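DNA fragmentation factor subunit beta (Mus musculus, PDB 1V0D) is a nuclease that cuts DNA into fragments and drives chromatin condensation during apoptosis. Local coordinates at residues E136-E139 with W144-G147; A176-S179 with A185-E188; G194-K199 with Y289-L294. All coordinates share one frame; numbering follows the deposited sequence.

Interaction 1: residues E136-E139 with W144-G147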
loop_
_atom_site.group_PDB
_atom_site.type_symbol
_atom_site.label_atom_id
_atom_site.label_comp_id
_atom_site.label_asym_id
_atom_site.label_seq_id
_atom_site.Cartn_x
_atom_site.Cartn_y
_atom_site.Cartn_z
ATOM N N GLU A 136 -18.502 15.923 6.945
ATOM C CA GLU A 136 -18.532 14.667 7.684
ATOM C C GLU A 136 -19.492 13.628 7.125
ATOM O O GLU A 136 -19.253 12.420 7.237
ATOM C CB GLU A 136 -18.899 14.937 9.144
ATOM C CG GLU A 136 -18.950 13.692 10.011
ATOM C CD GLU A 136 -17.565 13.121 10.325
ATOM O OE1 GLU A 136 -17.498 11.951 10.770
ATOM O OE2 GLU A 136 -16.549 13.840 10.144
ATOM N N THR A 137 -20.581 14.102 6.526
ATOM C CA THR A 137 -21.594 13.212 5.978
ATOM C C THR A 137 -21.491 12.966 4.488
ATOM O O THR A 137 -20.954 13.787 3.734
ATOM C CB THR A 137 -22.984 13.748 6.257
ATOM O OG1 THR A 137 -23.055 14.154 7.624
ATOM C CG2 THR A 137 -24.030 12.663 6.003
ATOM N N ARG A 138 -22.026 11.819 4.078
ATOM C CA ARG A 138 -22.032 11.410 2.684
ATOM C C ARG A 138 -22.835 12.422 1.883
ATOM O O ARG A 138 -22.555 12.668 0.706
ATOM C CB ARG A 138 -22.655 10.026 2.560
ATOM C CG ARG A 138 -22.370 9.343 1.254
ATOM C CD ARG A 138 -22.649 7.869 1.380
ATOM N NE ARG A 138 -21.990 7.107 0.331
ATOM C CZ ARG A 138 -21.918 5.781 0.311
ATOM N NH1 ARG A 138 -22.472 5.072 1.290
ATOM N NH2 ARG A 138 -21.278 5.163 -0.678
ATOM N N GLU A 139 -23.832 13.009 2.542
ATOM C CA GLU A 139 -24.694 14.012 1.934
ATOM C C GLU A 139 -23.887 15.253 1.537
ATOM O O GLU A 139 -23.996 15.735 0.414
ATOM C CB GLU A 139 -25.799 14.409 2.921
ATOM C CG GLU A 139 -26.873 15.345 2.358
ATOM C CD GLU A 139 -27.829 14.643 1.391
ATOM O OE1 GLU A 139 -28.455 13.629 1.790
ATOM O OE2 GLU A 139 -27.959 15.111 0.232
ATOM N N TRP A 144 -16.088 11.566 -1.450
ATOM C CA TRP A 144 -15.277 10.796 -0.517
ATOM C C TRP A 144 -15.739 9.336 -0.497
ATOM O O TRP A 144 -14.931 8.425 -0.666
ATOM C CB TRP A 144 -15.434 11.376 0.895
ATOM C CG TRP A 144 -14.404 10.934 1.917
ATOM C CD1 TRP A 144 -13.184 11.518 2.163
ATOM C CD2 TRP A 144 -14.527 9.855 2.861
ATOM N NE1 TRP A 144 -12.551 10.873 3.204
ATOM C CE2 TRP A 144 -13.349 9.850 3.650
ATOM C CE3 TRP A 144 -15.518 8.890 3.117
ATOM C CZ2 TRP A 144 -13.137 8.924 4.676
ATOM C CZ3 TRP A 144 -15.304 7.962 4.143
ATOM C CH2 TRP A 144 -14.123 7.990 4.907
ATOM N N PHE A 145 -17.041 9.122 -0.309
ATOM C CA PHE A 145 -17.609 7.775 -0.216
ATOM C C PHE A 145 -17.677 6.885 -1.453
ATOM O O PHE A 145 -18.217 5.778 -1.379
ATOM C CB PHE A 145 -19.014 7.843 0.384
ATOM C CG PHE A 145 -19.060 8.446 1.757
ATOM C CD1 PHE A 145 -18.860 9.812 1.940
ATOM C CD2 PHE A 145 -19.308 7.646 2.870
ATOM C CE1 PHE A 145 -18.910 10.373 3.211
ATOM C CE2 PHE A 145 -19.359 8.196 4.147
ATOM C CZ PHE A 145 -19.159 9.561 4.318
ATOM N N GLU A 146 -17.144 7.338 -2.582
ATOM C CA GLU A 146 -17.191 6.520 -3.796
ATOM C C GLU A 146 -16.591 5.128 -3.649
ATOM O O GLU A 146 -15.382 4.973 -3.472
ATOM C CB GLU A 146 -16.477 7.220 -4.948
ATOM C CG GLU A 146 -17.251 8.361 -5.565
ATOM C CD GLU A 146 -16.456 9.052 -6.659
ATOM O OE1 GLU A 146 -16.017 8.345 -7.602
ATOM O OE2 GLU A 146 -16.271 10.293 -6.568
ATOM N N GLY A 147 -17.437 4.111 -3.730
ATOM C CA GLY A 147 -16.934 2.756 -3.637
ATOM C C GLY A 147 -17.232 2.072 -2.328
ATOM O O GLY A 147 -17.053 0.856 -2.194
#
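Arg138 lays its aliphatic stem over one face of the Phe145 ring. Its CB sits 3.7 Å from the centroid of the Phe145 ring and only 7° off the normal, a CH-pi contact, while Arg138 CG follows at 3.5 Å from Phe145 CG. With CG anti to the backbone N (chi1 -164°) and the chain extended from there to NE, the arginine runs from the ring back past Phe145 CB. The guanidinium thus ends up beyond the ring, its plane turned 28° from it, and gives hydrogen bonds to the backbone carbonyls of Leu148 and Glu149. On the opposite face of the phenyl, Trp144 CE3 stands 3.6 Å above the plane over its centre. Glu136 O comes up at the ring edge, 4.1 Å from Phe145 CZ and near the ring plane. An alanine here would take away the flat surface between Arg138 and Trp144, and would probably leave the arginine stem freer to shift. The contact lies within the loop between helices 116-129 and 155-175. Phe145 also touches Lys155, at the start of helix 155-175, Trp144 packs on Leu159 one turn further along, and Glu136 pairs with Lys155 through the backbone.

Interaction 2: residues A176-S179 with A185-E188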
loop_
_atom_site.group_PDB
_atom_site.type_symbol
_atom_site.label_atom_id
_atom_site.label_comp_id
_atom_site.label_asym_id
_atom_site.label_seq_id
_atom_site.Cartn_x
_atom_site.Cartn_y
_atom_site.Cartn_z
ATOM N N ALA A 176 -6.048 -18.620 14.502
ATOM C CA ALA A 176 -5.424 -19.487 13.519
ATOM C C ALA A 176 -4.200 -20.229 14.078
ATOM O O ALA A 176 -3.751 -21.226 13.505
ATOM C CB ALA A 176 -5.017 -18.658 12.306
ATOM N N TYR A 177 -3.660 -19.751 15.195
ATOM C CA TYR A 177 -2.479 -20.367 15.783
ATOM C C TYR A 177 -2.790 -21.497 16.761
ATOM O O TYR A 177 -1.912 -22.301 17.078
ATOM C CB TYR A 177 -1.645 -19.300 16.493
ATOM C CG TYR A 177 -0.216 -19.716 16.789
ATOM C CD1 TYR A 177 0.746 -19.740 15.779
ATOM C CD2 TYR A 177 0.180 -20.061 18.086
ATOM C CE1 TYR A 177 2.071 -20.090 16.048
ATOM C CE2 TYR A 177 1.499 -20.413 18.368
ATOM C CZ TYR A 177 2.443 -20.423 17.345
ATOM O OH TYR A 177 3.763 -20.743 17.616
ATOM N N THR A 178 -4.029 -21.573 17.234
ATOM C CA THR A 178 -4.397 -22.610 18.194
ATOM C C THR A 178 -3.939 -24.003 17.773
ATOM O O THR A 178 -3.696 -24.862 18.618
ATOM C CB THR A 178 -5.926 -22.659 18.433
ATOM O OG1 THR A 178 -6.409 -21.352 18.766
ATOM C CG2 THR A 178 -6.253 -23.598 19.589
ATOM N N SER A 179 -3.817 -24.222 16.467
ATOM C CA SER A 179 -3.401 -25.523 15.943
ATOM C C SER A 179 -1.925 -25.828 16.186
ATOM O O SER A 179 -1.552 -26.985 16.365
ATOM C CB SER A 179 -3.685 -25.613 14.439
ATOM O OG SER A 179 -2.811 -24.776 13.698
ATOM N N ALA A 185 -2.447 -28.014 26.003
ATOM C CA ALA A 185 -2.693 -26.618 26.369
ATOM C C ALA A 185 -3.661 -25.930 25.411
ATOM O O ALA A 185 -4.026 -24.771 25.605
ATOM C CB ALA A 185 -1.373 -25.854 26.408
ATOM N N GLN A 186 -4.079 -26.659 24.384
ATOM C CA GLN A 186 -4.988 -26.143 23.367
ATOM C C GLN A 186 -6.331 -25.647 23.922
ATOM O O GLN A 186 -6.940 -24.739 23.362
ATOM C CB GLN A 186 -5.210 -27.229 22.317
ATOM C CG GLN A 186 -5.431 -26.715 20.922
ATOM C CD GLN A 186 -4.909 -27.677 19.870
ATOM O OE1 GLN A 186 -3.700 -27.902 19.759
ATOM N NE2 GLN A 186 -5.822 -28.255 19.094
ATOM N N GLU A 187 -6.787 -26.231 25.026
ATOM C CA GLU A 187 -8.057 -25.821 25.623
ATOM C C GLU A 187 -7.923 -24.443 26.260
ATOM O O GLU A 187 -8.683 -23.526 25.946
ATOM C CB GLU A 187 -8.502 -26.836 26.670
ATOM N N GLU A 188 -6.949 -24.303 27.153
ATOM C CA GLU A 188 -6.713 -23.037 27.836
ATOM C C GLU A 188 -6.478 -21.911 26.835
ATOM O O GLU A 188 -6.951 -20.794 27.030
ATOM C CB GLU A 188 -5.508 -23.153 28.779
ATOM C CG GLU A 188 -5.853 -22.976 30.255
ATOM C CD GLU A 188 -6.327 -21.565 30.587
ATOM O OE1 GLU A 188 -6.709 -21.312 31.754
ATOM O OE2 GLU A 188 -6.314 -20.704 29.682
#
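Thr178 and Gln186 meet across the turn of an alpha-alpha hairpin, where the chain leaves helix 155-175 and doubles back into helix 186-202. Their CA atoms are 6.3 Å apart, the nearest pair between 176-179 and 185-188, and the contact is a small one at the protein surface. Its apolar part is methyl against methylene: Thr178 CG2 lies 3.5 Å from Gln186 CG. That same Gln186 CG comes within 3.4 Å of Thr178 O, so the glutamine stem passes alongside both the side chain and the carbonyl of the threonine. The stem bends at chi2 and carries the terminal amide on past Thr178 O in the direction of Ser179. Which amide atom faces that carbonyl is uncertain.

A second layer holds Thr178 in position. Its side chain also packs on Tyr189 and Leu190, in the first turns of helix 186-202, so Gln186 is one of several residues of that helix gathered around it. Next to it, Tyr177 reaches Val272, Pro273 and Ala276 of helix 267-281 as well as Tyr189, and Ala185 touches Gln280 of the same helix. Both ends of the turn therefore rest on helix 267-281, within the nuclease region of the chain. A bound lead ion lies about 11 Å from the Thr178 side chain. The two branches of the threonine point to different partners: with chi1 at -52°, CG2 stands anti to the backbone N and faces Gln186, while OG1 sits beside that N and hydrogen-bonds to Ser175 O at the end of helix 155-175.

Interaction 3: residues G194-K199 with Y289-L294; sequences GSMCQK and YFYSLL
The ring of Tyr291 has Lys199 spread over one face. Lys199 CD is 3.9 Å from the centroid of the Tyr291 ring and 14° off its normal, a CH-pi contact shifted toward the rim, and Lys199 CG is 3.5 Å from Tyr291 CZ. Met196 O approaches obliquely, 3.8 Å from Tyr291 CE1, and the ring of Phe295 meets that of Tyr291 with planes inclined by about 60°. Tyr291 reaches this place because its CG is anti to the backbone N, which sends the ring toward helix 186-202. Lys199 crosses above it as an extended chain, its CB, CG, CD and CE strung along the CE1-CZ-CE2 side. Alongside this, Met196 bends at chi3 and sets its SD 4.0 Å from Leu294 CD1. The helical segments 194-199 and 289-294 cross at -59°, their local axes 10.6 Å apart at closest approach; Trp287 adds to the same interface by touching Ser195, Met196 and Lys199, and Val174 of helix 155-175 touches Leu294. No hydrogen bond joins the two segments. Cohesion between them comes from sulfur, methyl and aromatic surfaces, with lysine contributing its methylenes to the ring while the charged end continues beyond them at the exposed margin.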
loop_
_atom_site.group_PDB
_atom_site.type_symbol
_atom_site.label_atom_id
_atom_site.label_comp_id
_atom_site.label_asym_id
_atom_site.label_seq_id
_atom_site.Cartn_x
_atom_site.Cartn_y
_atom_site.Cartn_z
ATOM N N GLY A 194 -10.610 -16.447 24.306
ATOM C CA GLY A 194 -11.997 -16.042 24.442
ATOM C C GLY A 194 -12.073 -14.759 25.246
ATOM O O GLY A 194 -12.763 -13.818 24.859
ATOM N N SER A 195 -11.355 -14.724 26.367
ATOM C CA SER A 195 -11.310 -13.556 27.248
ATOM C C SER A 195 -10.899 -12.303 26.480
ATOM O O SER A 195 -11.527 -11.245 26.601
ATOM C CB SER A 195 -10.302 -13.779 28.372
ATOM O OG SER A 195 -10.474 -15.048 28.969
ATOM N N MET A 196 -9.827 -12.423 25.704
ATOM C CA MET A 196 -9.338 -11.300 24.929
ATOM C C MET A 196 -10.432 -10.799 24.005
ATOM O O MET A 196 -10.572 -9.597 23.793
ATOM C CB MET A 196 -8.106 -11.701 24.114
ATOM C CG MET A 196 -6.838 -11.912 24.943
ATOM S SD MET A 196 -5.403 -12.376 23.921
ATOM C CE MET A 196 -5.772 -14.081 23.614
ATOM N N CYS A 197 -11.223 -11.713 23.462
ATOM C CA CYS A 197 -12.288 -11.310 22.561
ATOM C C CYS A 197 -13.416 -10.551 23.258
ATOM O O CYS A 197 -13.979 -9.600 22.702
ATOM C CB CYS A 197 -12.871 -12.514 21.861
ATOM S SG CYS A 197 -14.420 -12.074 21.079
ATOM N N GLN A 198 -13.766 -10.982 24.463
ATOM C CA GLN A 198 -14.812 -10.299 25.209
ATOM C C GLN A 198 -14.354 -8.852 25.399
ATOM O O GLN A 198 -15.064 -7.912 25.038
ATOM C CB GLN A 198 -15.035 -10.979 26.569
ATOM N N LYS A 199 -13.152 -8.689 25.948
ATOM C CA LYS A 199 -12.580 -7.367 26.190
ATOM C C LYS A 199 -12.531 -6.529 24.920
ATOM O O LYS A 199 -12.759 -5.325 24.959
ATOM C CB LYS A 199 -11.173 -7.501 26.767
ATOM C CG LYS A 199 -10.532 -6.178 27.113
ATOM C CD LYS A 199 -9.511 -6.365 28.214
ATOM C CE LYS A 199 -9.090 -5.028 28.797
ATOM N NZ LYS A 199 -8.422 -5.198 30.121
ATOM N N TYR A 289 -1.638 -8.777 29.683
ATOM C CA TYR A 289 -0.376 -8.257 29.163
ATOM C C TYR A 289 -0.292 -8.486 27.658
ATOM O O TYR A 289 0.026 -7.555 26.903
ATOM C CB TYR A 289 0.815 -8.924 29.879
ATOM C CG TYR A 289 2.162 -8.555 29.291
ATOM C CD1 TYR A 289 2.508 -7.223 29.088
ATOM C CD2 TYR A 289 3.069 -9.539 28.893
ATOM C CE1 TYR A 289 3.720 -6.876 28.494
ATOM C CE2 TYR A 289 4.290 -9.205 28.302
ATOM C CZ TYR A 289 4.609 -7.873 28.099
ATOM O OH TYR A 289 5.793 -7.517 27.466
ATOM N N PHE A 290 -0.586 -9.721 27.241
ATOM C CA PHE A 290 -0.566 -10.106 25.834
ATOM C C PHE A 290 -1.629 -9.336 25.061
ATOM O O PHE A 290 -1.460 -9.018 23.878
ATOM C CB PHE A 290 -0.797 -11.606 25.694
ATOM C CG PHE A 290 0.335 -12.432 26.214
ATOM C CD1 PHE A 290 0.324 -12.913 27.518
ATOM C CD2 PHE A 290 1.462 -12.661 25.425
ATOM C CE1 PHE A 290 1.430 -13.612 28.037
ATOM C CE2 PHE A 290 2.572 -13.357 25.933
ATOM C CZ PHE A 290 2.554 -13.831 27.242
ATOM N N TYR A 291 -2.729 -9.034 25.737
ATOM C CA TYR A 291 -3.790 -8.263 25.121
ATOM C C TYR A 291 -3.175 -6.917 24.717
ATOM O O TYR A 291 -3.244 -6.510 23.558
ATOM C CB TYR A 291 -4.923 -8.056 26.123
ATOM C CG TYR A 291 -6.023 -7.165 25.623
ATOM C CD1 TYR A 291 -6.999 -7.648 24.755
ATOM C CD2 TYR A 291 -6.083 -5.827 26.010
ATOM C CE1 TYR A 291 -8.019 -6.815 24.285
ATOM C CE2 TYR A 291 -7.088 -4.989 25.548
ATOM C CZ TYR A 291 -8.054 -5.489 24.687
ATOM O OH TYR A 291 -9.051 -4.658 24.232
ATOM N N SER A 292 -2.568 -6.233 25.678
ATOM C CA SER A 292 -1.927 -4.951 25.414
ATOM C C SER A 292 -1.062 -5.041 24.180
ATOM O O SER A 292 -1.177 -4.238 23.250
ATOM C CB SER A 292 -1.025 -4.563 26.574
ATOM O OG SER A 292 -1.783 -4.419 27.758
ATOM N N LEU A 293 -0.180 -6.032 24.197
ATOM C CA LEU A 293 0.758 -6.260 23.109
ATOM C C LEU A 293 0.093 -6.494 21.768
ATOM O O LEU A 293 0.513 -5.941 20.750
ATOM C CB LEU A 293 1.661 -7.462 23.444
ATOM C CG LEU A 293 3.013 -7.233 24.157
ATOM C CD1 LEU A 293 3.037 -5.909 24.904
ATOM C CD2 LEU A 293 3.278 -8.385 25.101
ATOM N N LEU A 294 -0.958 -7.303 21.772
ATOM C CA LEU A 294 -1.638 -7.665 20.537
ATOM C C LEU A 294 -2.620 -6.666 19.950
ATOM O O LEU A 294 -2.710 -6.554 18.734
ATOM C CB LEU A 294 -2.345 -9.018 20.732
ATOM C CG LEU A 294 -1.449 -10.226 21.045
ATOM C CD1 LEU A 294 -2.197 -11.308 21.764
ATOM C CD2 LEU A 294 -0.883 -10.765 19.769
#

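Interactions 2 and 3 share helix 186-202: interaction 2 holds its first turn, interaction 3 its middle, with centres 15 Å apart and nearest atoms about 6 Å apart. Interaction 1 is remote, its centre 42 Å from that of interaction 2 and 33 Å from that of interaction 3. Helix 155-175 spans the gap, starting beside interaction 1, ending just before 176-179, and touching interaction 3 through Leu171 and Val174. Interaction 3 lies close to the magnesium site: the Leu294 side chain is about 11 Å from the magnesium ion bound by Asp262 and His308, and Leu294 O is hydrogen-bonded to His263, next in sequence to Asp262. The Met196 side chain is about 8 Å from a bound lead ion.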